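Local coordinates for protein AlyQ (Persicobacter sp. CCB-QB2, PDB 7D2A) that binds alginate-derived uronic acids, including 4,5-unsaturated mannuronic acid, through a family 32 carbohydrate-binding module, at residues A16-G21 and W36-S41; S73-S78 and Y110-G115. All coordinates share one frame; numbering follows the deposited sequence.

From the N terminus, the chain leaves strand 13-16 and enters the loop that carries A16-G21. Contact 1 brings that loop against strand 36-39 and so closes the excursion between them, which holds neither helix nor strand. Only after this closure does the chain reach strand 70-77, where contact 2 opens; its return, through strands 84-90, 99-103 and 105-108, ends at strand 110-118. The two contacts therefore follow in series and neither encloses the other. The centres of contacts 1 and 2 lie about 15 Å apart, without direct touch. Contact 1 fastens a loop to strand 36-39 of the six-stranded sheet at the sugar-binding end, while contact 2 joins two strands within the five-stranded sheet.

Contact 1 (A16-G21 and W36-S41); sequences ASAHDG and WSANGS. With MAW (4-deoxy-alpha-L-erythro-hex-4-enopyranuronic acid), chain B.
The indole of W36 receives the carbonyl O of A18 at its edge, in the ring plane, while the backbone N of A38 lies above one face, toward the rim. W36 NE1 donates to A18 O at 2.9 Å with an N-H...O angle of 159°; lying in the ring plane, this bond helps fix the rotation of the indole. H19 CB adds to the same edge, and A16 CB approaches W36 NE1 obliquely at 3.5 Å. W36 reaches the A18 carbonyl with CG anti to its backbone N (chi1 164°). A38 CB packs against A18 O at 3.4 Å. S37 O accepts a bent bond from D20 N at 3.1 Å and a CA-H contact from H19. The H19 ring turns away, and H19 ND1 accepts G21 N in the ring plane at 2.9 Å, a local bond that spans D20. D20 OD2 takes a hydrogen bond from O3 of the unsaturated uronic acid at 2.7 Å, whereas N22 holds OD1. S37 OG, hydrogen-bonded to R35 NE and S125 OG, lies beside the same sugar. With R68 and N121, these form the glycan pocket at one end of the CBM32 beta-sandwich, built from loops and from strands 36-39 and 123-133.

Contact 2 (S73-S78 and Y110-G115); sequences SISLGS and YIRITG
A single water ties S75 to R112 and T114: it lies 3.0 Å from S75 OG and 2.7 Å from T114 OG1, and donates to the backbone O of R112. Three groups from two strands thus hold it above the sheet, on the face that carries S73, S75, R112 and T114. S75 OG stands between its backbone N and carbonyl carbon (chi1 61°), which also sets it 3.5 Å from R112 CB. Next along the ladder, R112 N donates to S75 O at 2.8 Å in an almost straight bond, and S75 N returns the bond to R112 O. The pairs S73-T114 and G77-Y110 repeat this reciprocal pattern, making three hydrogen-bonded pairs of an antiparallel ladder. Between them, I74-I113 and L76-I111 are non-hydrogen-bonded pairs, with CA-H...O contacts such as L76 CA to Y110 O at 3.1 Å. Their side chains occupy the other face. There I74 and I111 run side by side in the same direction, their CG2 methyls 3.9 Å apart. At the end of the ladder the Y110 ring turns an edge toward S78 O, which lies 3.4 Å from Y110 CE2.

R112 extends away from the ladder to hydrogen-bond T46 OG1 through NE and to form a cation-pi contact with Y44, both on strand 43-49. On the opposite face, I111 and I113 pack against strand 123-133 across the antiparallel beta-sandwich characteristic of the F5/8 type C (discoidin-like) fold. Strand 110-118 lies between strands 43-49 and 70-77, and strand 70-77 in turn pairs with the outermost strand 84-90.

Contact 1 (A16-G21 and W36-S41)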
loop_
_atom_site.group_PDB
_atom_site.type_symbol
_atom_site.label_atom_id
_atom_site.label_comp_id
_atom_site.label_asym_id
_atom_site.label_seq_id
_atom_site.Cartn_x
_atom_site.Cartn_y
_atom_site.Cartn_z
ATOM N N ALA A 16 -6.945 6.705 5.232
ATOM C CA ALA A 16 -6.851 6.954 3.784
ATOM C C ALA A 16 -7.444 8.312 3.429
ATOM O O ALA A 16 -8.256 8.820 4.161
ATOM C CB ALA A 16 -7.544 5.869 2.994
ATOM N N SER A 17 -7.058 8.809 2.277
ATOM C CA SER A 17 -7.583 10.067 1.690
ATOM C C SER A 17 -9.096 9.988 1.465
ATOM O O SER A 17 -9.734 11.043 1.495
ATOM C CB SER A 17 -6.851 10.425 0.454
ATOM O OG SER A 17 -6.924 9.421 -0.527
ATOM N N ALA A 18 -9.611 8.805 1.137
ATOM C CA ALA A 18 -11.014 8.566 0.755
ATOM C C ALA A 18 -11.215 7.066 0.744
ATOM O O ALA A 18 -10.221 6.283 0.735
ATOM C CB ALA A 18 -11.292 9.147 -0.600
ATOM N N HIS A 19 -12.474 6.654 0.800
ATOM C CA HIS A 19 -12.856 5.258 0.520
ATOM C C HIS A 19 -14.332 5.235 0.146
ATOM O O HIS A 19 -15.027 6.191 0.423
ATOM C CB HIS A 19 -12.583 4.372 1.732
ATOM C CG HIS A 19 -13.503 4.641 2.871
ATOM N ND1 HIS A 19 -14.828 4.189 2.885
ATOM C CD2 HIS A 19 -13.358 5.402 3.992
ATOM C CE1 HIS A 19 -15.404 4.593 4.002
ATOM N NE2 HIS A 19 -14.530 5.350 4.729
ATOM N N ASP A 20 -14.751 4.174 -0.510
ATOM C CA ASP A 20 -16.139 4.065 -1.022
ATOM C C ASP A 20 -16.942 3.069 -0.204
ATOM O O ASP A 20 -17.976 2.633 -0.717
ATOM C CB ASP A 20 -16.090 3.612 -2.466
ATOM C CG ASP A 20 -15.789 2.148 -2.654
ATOM O OD1 ASP A 20 -15.194 1.574 -1.737
ATOM O OD2 ASP A 20 -16.137 1.611 -3.752
ATOM N N GLY A 21 -16.566 2.781 1.030
ATOM C CA GLY A 21 -17.237 1.797 1.877
ATOM C C GLY A 21 -16.395 0.552 2.009
ATOM O O GLY A 21 -16.602 -0.192 2.962
ATOM N N TRP A 36 -9.566 -2.179 0.241
ATOM C CA TRP A 36 -9.802 -0.721 0.281
ATOM C C TRP A 36 -9.958 -0.242 -1.155
ATOM O O TRP A 36 -9.159 -0.681 -2.033
ATOM C CB TRP A 36 -8.572 -0.043 0.896
ATOM C CG TRP A 36 -8.524 1.432 0.645
ATOM C CD1 TRP A 36 -9.346 2.381 1.140
ATOM C CD2 TRP A 36 -7.585 2.127 -0.189
ATOM N NE1 TRP A 36 -9.007 3.628 0.704
ATOM C CE2 TRP A 36 -7.914 3.501 -0.120
ATOM C CE3 TRP A 36 -6.491 1.735 -0.964
ATOM C CZ2 TRP A 36 -7.169 4.495 -0.780
ATOM C CZ3 TRP A 36 -5.805 2.695 -1.671
ATOM C CH2 TRP A 36 -6.115 4.068 -1.550
ATOM N N SER A 37 -10.935 0.615 -1.421
ATOM C CA SER A 37 -11.117 1.238 -2.741
ATOM C C SER A 37 -11.275 2.736 -2.560
ATOM O O SER A 37 -12.117 3.162 -1.758
ATOM C CB SER A 37 -12.277 0.660 -3.498
ATOM O OG SER A 37 -12.112 -0.718 -3.811
ATOM N N ALA A 38 -10.622 3.477 -3.425
ATOM C CA ALA A 38 -10.810 4.935 -3.555
ATOM C C ALA A 38 -10.595 5.293 -5.007
ATOM O O ALA A 38 -9.604 4.877 -5.618
ATOM C CB ALA A 38 -9.878 5.687 -2.619
ATOM N N ASN A 39 -11.460 6.159 -5.516
ATOM C CA ASN A 39 -11.477 6.465 -6.948
ATOM C C ASN A 39 -10.655 7.721 -7.208
ATOM O O ASN A 39 -10.836 8.727 -6.473
ATOM C CB ASN A 39 -12.901 6.622 -7.465
ATOM C CG ASN A 39 -12.951 6.630 -8.978
ATOM O OD1 ASN A 39 -12.066 6.137 -9.683
ATOM N ND2 ASN A 39 -14.013 7.235 -9.482
ATOM N N GLY A 40 -9.787 7.635 -8.211
ATOM C CA GLY A 40 -9.079 8.803 -8.740
ATOM C C GLY A 40 -7.593 8.773 -8.507
ATOM O O GLY A 40 -7.104 8.303 -7.459
ATOM N N SER A 41 -6.858 9.281 -9.474
ATOM C CA SER A 41 -5.390 9.372 -9.411
ATOM C C SER A 41 -5.011 10.318 -8.273
ATOM O O SER A 41 -5.635 11.400 -8.145
ATOM C CB SER A 41 -4.837 9.774 -10.739
ATOM O OG SER A 41 -3.471 10.035 -10.601
HETATM C C1 MAW B . -15.782 0.099 -8.739
HETATM C C2 MAW B . -16.224 -0.287 -7.384
HETATM O O2 MAW B . -16.576 -1.694 -7.261
HETATM C C3 MAW B . -15.050 0.068 -6.431
HETATM O O3 MAW B . -15.218 -0.539 -5.163
HETATM C C4 MAW B . -13.728 -0.382 -7.074
HETATM C C5 MAW B . -13.633 -0.817 -8.307
HETATM O O5 MAW B . -14.792 -0.843 -9.184
HETATM C C6 MAW B . -12.417 -1.238 -8.938
HETATM O O6A MAW B . -12.480 -1.577 -10.162
HETATM O O6B MAW B . -11.291 -1.221 -8.309
#

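Contact 2 (S73-S78 and Y110-G115)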
loop_
_atom_site.group_PDB
_atom_site.type_symbol
_atom_site.label_atom_id
_atom_site.label_comp_id
_atom_site.label_asym_id
_atom_site.label_seq_id
_atom_site.Cartn_x
_atom_site.Cartn_y
_atom_site.Cartn_z
ATOM N N SER A 73 2.982 4.822 -5.970
ATOM C CA SER A 73 4.254 5.202 -5.363
ATOM C C SER A 73 4.122 4.923 -3.873
ATOM O O SER A 73 2.997 4.929 -3.320
ATOM C CB SER A 73 4.662 6.582 -5.714
ATOM O OG SER A 73 3.792 7.506 -5.169
ATOM N N ILE A 74 5.259 4.693 -3.243
ATOM C CA ILE A 74 5.354 4.467 -1.788
ATOM C C ILE A 74 6.178 5.604 -1.201
ATOM O O ILE A 74 7.312 5.844 -1.709
ATOM C CB ILE A 74 5.967 3.087 -1.498
ATOM C CG1 ILE A 74 5.218 1.956 -2.224
ATOM C CG2 ILE A 74 6.076 2.849 0.002
ATOM C CD1 ILE A 74 5.868 0.603 -2.088
ATOM N N SER A 75 5.687 6.183 -0.147
ATOM C CA SER A 75 6.419 7.232 0.600
ATOM C C SER A 75 6.428 6.864 2.060
ATOM O O SER A 75 5.528 6.156 2.553
ATOM C CB SER A 75 5.865 8.608 0.345
ATOM O OG SER A 75 4.496 8.762 0.739
ATOM N N LEU A 76 7.457 7.263 2.771
ATOM C CA LEU A 76 7.500 6.914 4.198
ATOM C C LEU A 76 8.199 7.988 5.018
ATOM O O LEU A 76 8.775 8.960 4.494
ATOM C CB LEU A 76 8.121 5.528 4.368
ATOM C CG LEU A 76 9.445 5.263 3.655
ATOM C CD1 LEU A 76 10.515 6.210 4.130
ATOM C CD2 LEU A 76 9.884 3.803 3.863
ATOM N N GLY A 77 8.127 7.805 6.314
ATOM C CA GLY A 77 8.848 8.713 7.215
ATOM C C GLY A 77 8.164 8.785 8.557
ATOM O O GLY A 77 7.403 7.889 8.885
ATOM N N SER A 78 8.511 9.790 9.338
ATOM C CA SER A 78 7.958 10.012 10.699
ATOM C C SER A 78 6.768 10.995 10.656
ATOM O O SER A 78 5.971 10.937 11.556
ATOM C CB SER A 78 9.078 10.514 11.561
ATOM O OG SER A 78 9.379 11.840 11.153
ATOM N N TYR A 110 5.479 5.683 9.363
ATOM C CA TYR A 110 4.320 5.745 8.435
ATOM C C TYR A 110 4.793 5.338 7.050
ATOM O O TYR A 110 5.864 5.814 6.564
ATOM C CB TYR A 110 3.721 7.151 8.402
ATOM C CG TYR A 110 3.144 7.597 9.712
ATOM C CD1 TYR A 110 1.873 7.245 10.115
ATOM C CD2 TYR A 110 3.894 8.363 10.587
ATOM C CE1 TYR A 110 1.372 7.590 11.352
ATOM C CE2 TYR A 110 3.394 8.767 11.812
ATOM C CZ TYR A 110 2.118 8.406 12.188
ATOM O OH TYR A 110 1.606 8.792 13.397
ATOM N N ILE A 111 3.974 4.525 6.390
ATOM C CA ILE A 111 4.140 4.087 4.991
ATOM C C ILE A 111 2.866 4.436 4.260
ATOM O O ILE A 111 1.791 4.023 4.713
ATOM C CB ILE A 111 4.421 2.580 4.906
ATOM C CG1 ILE A 111 5.756 2.163 5.524
ATOM C CG2 ILE A 111 4.368 2.178 3.449
ATOM C CD1 ILE A 111 5.887 2.145 6.991
ATOM N N ARG A 112 2.990 5.235 3.212
ATOM C CA ARG A 112 1.828 5.658 2.426
ATOM C C ARG A 112 1.939 5.090 1.027
ATOM O O ARG A 112 2.973 5.295 0.359
ATOM C CB ARG A 112 1.773 7.188 2.376
ATOM C CG ARG A 112 0.647 7.741 1.512
ATOM C CD ARG A 112 0.560 9.234 1.706
ATOM N NE ARG A 112 0.024 9.580 2.988
ATOM C CZ ARG A 112 -0.158 10.826 3.428
ATOM N NH1 ARG A 112 0.199 11.849 2.667
ATOM N NH2 ARG A 112 -0.661 11.026 4.642
ATOM N N ILE A 113 0.873 4.469 0.516
ATOM C CA ILE A 113 0.755 4.073 -0.888
ATOM C C ILE A 113 -0.157 5.064 -1.578
ATOM O O ILE A 113 -1.280 5.187 -1.155
ATOM C CB ILE A 113 0.245 2.626 -1.059
ATOM C CG1 ILE A 113 1.199 1.650 -0.375
ATOM C CG2 ILE A 113 0.022 2.358 -2.517
ATOM C CD1 ILE A 113 0.722 0.224 -0.401
ATOM N N THR A 114 0.356 5.727 -2.602
ATOM C CA THR A 114 -0.424 6.658 -3.437
ATOM C C THR A 114 -0.726 5.941 -4.736
ATOM O O THR A 114 0.172 5.383 -5.344
ATOM C CB THR A 114 0.305 7.992 -3.661
ATOM O OG1 THR A 114 0.587 8.610 -2.412
ATOM C CG2 THR A 114 -0.542 8.894 -4.518
ATOM N N GLY A 115 -2.011 5.903 -5.123
ATOM C CA GLY A 115 -2.417 5.247 -6.360
ATOM C C GLY A 115 -2.730 6.214 -7.468
ATOM O O GLY A 115 -3.256 7.332 -7.144
HETATM O O HOH W 1 2.989 7.669 -1.558
#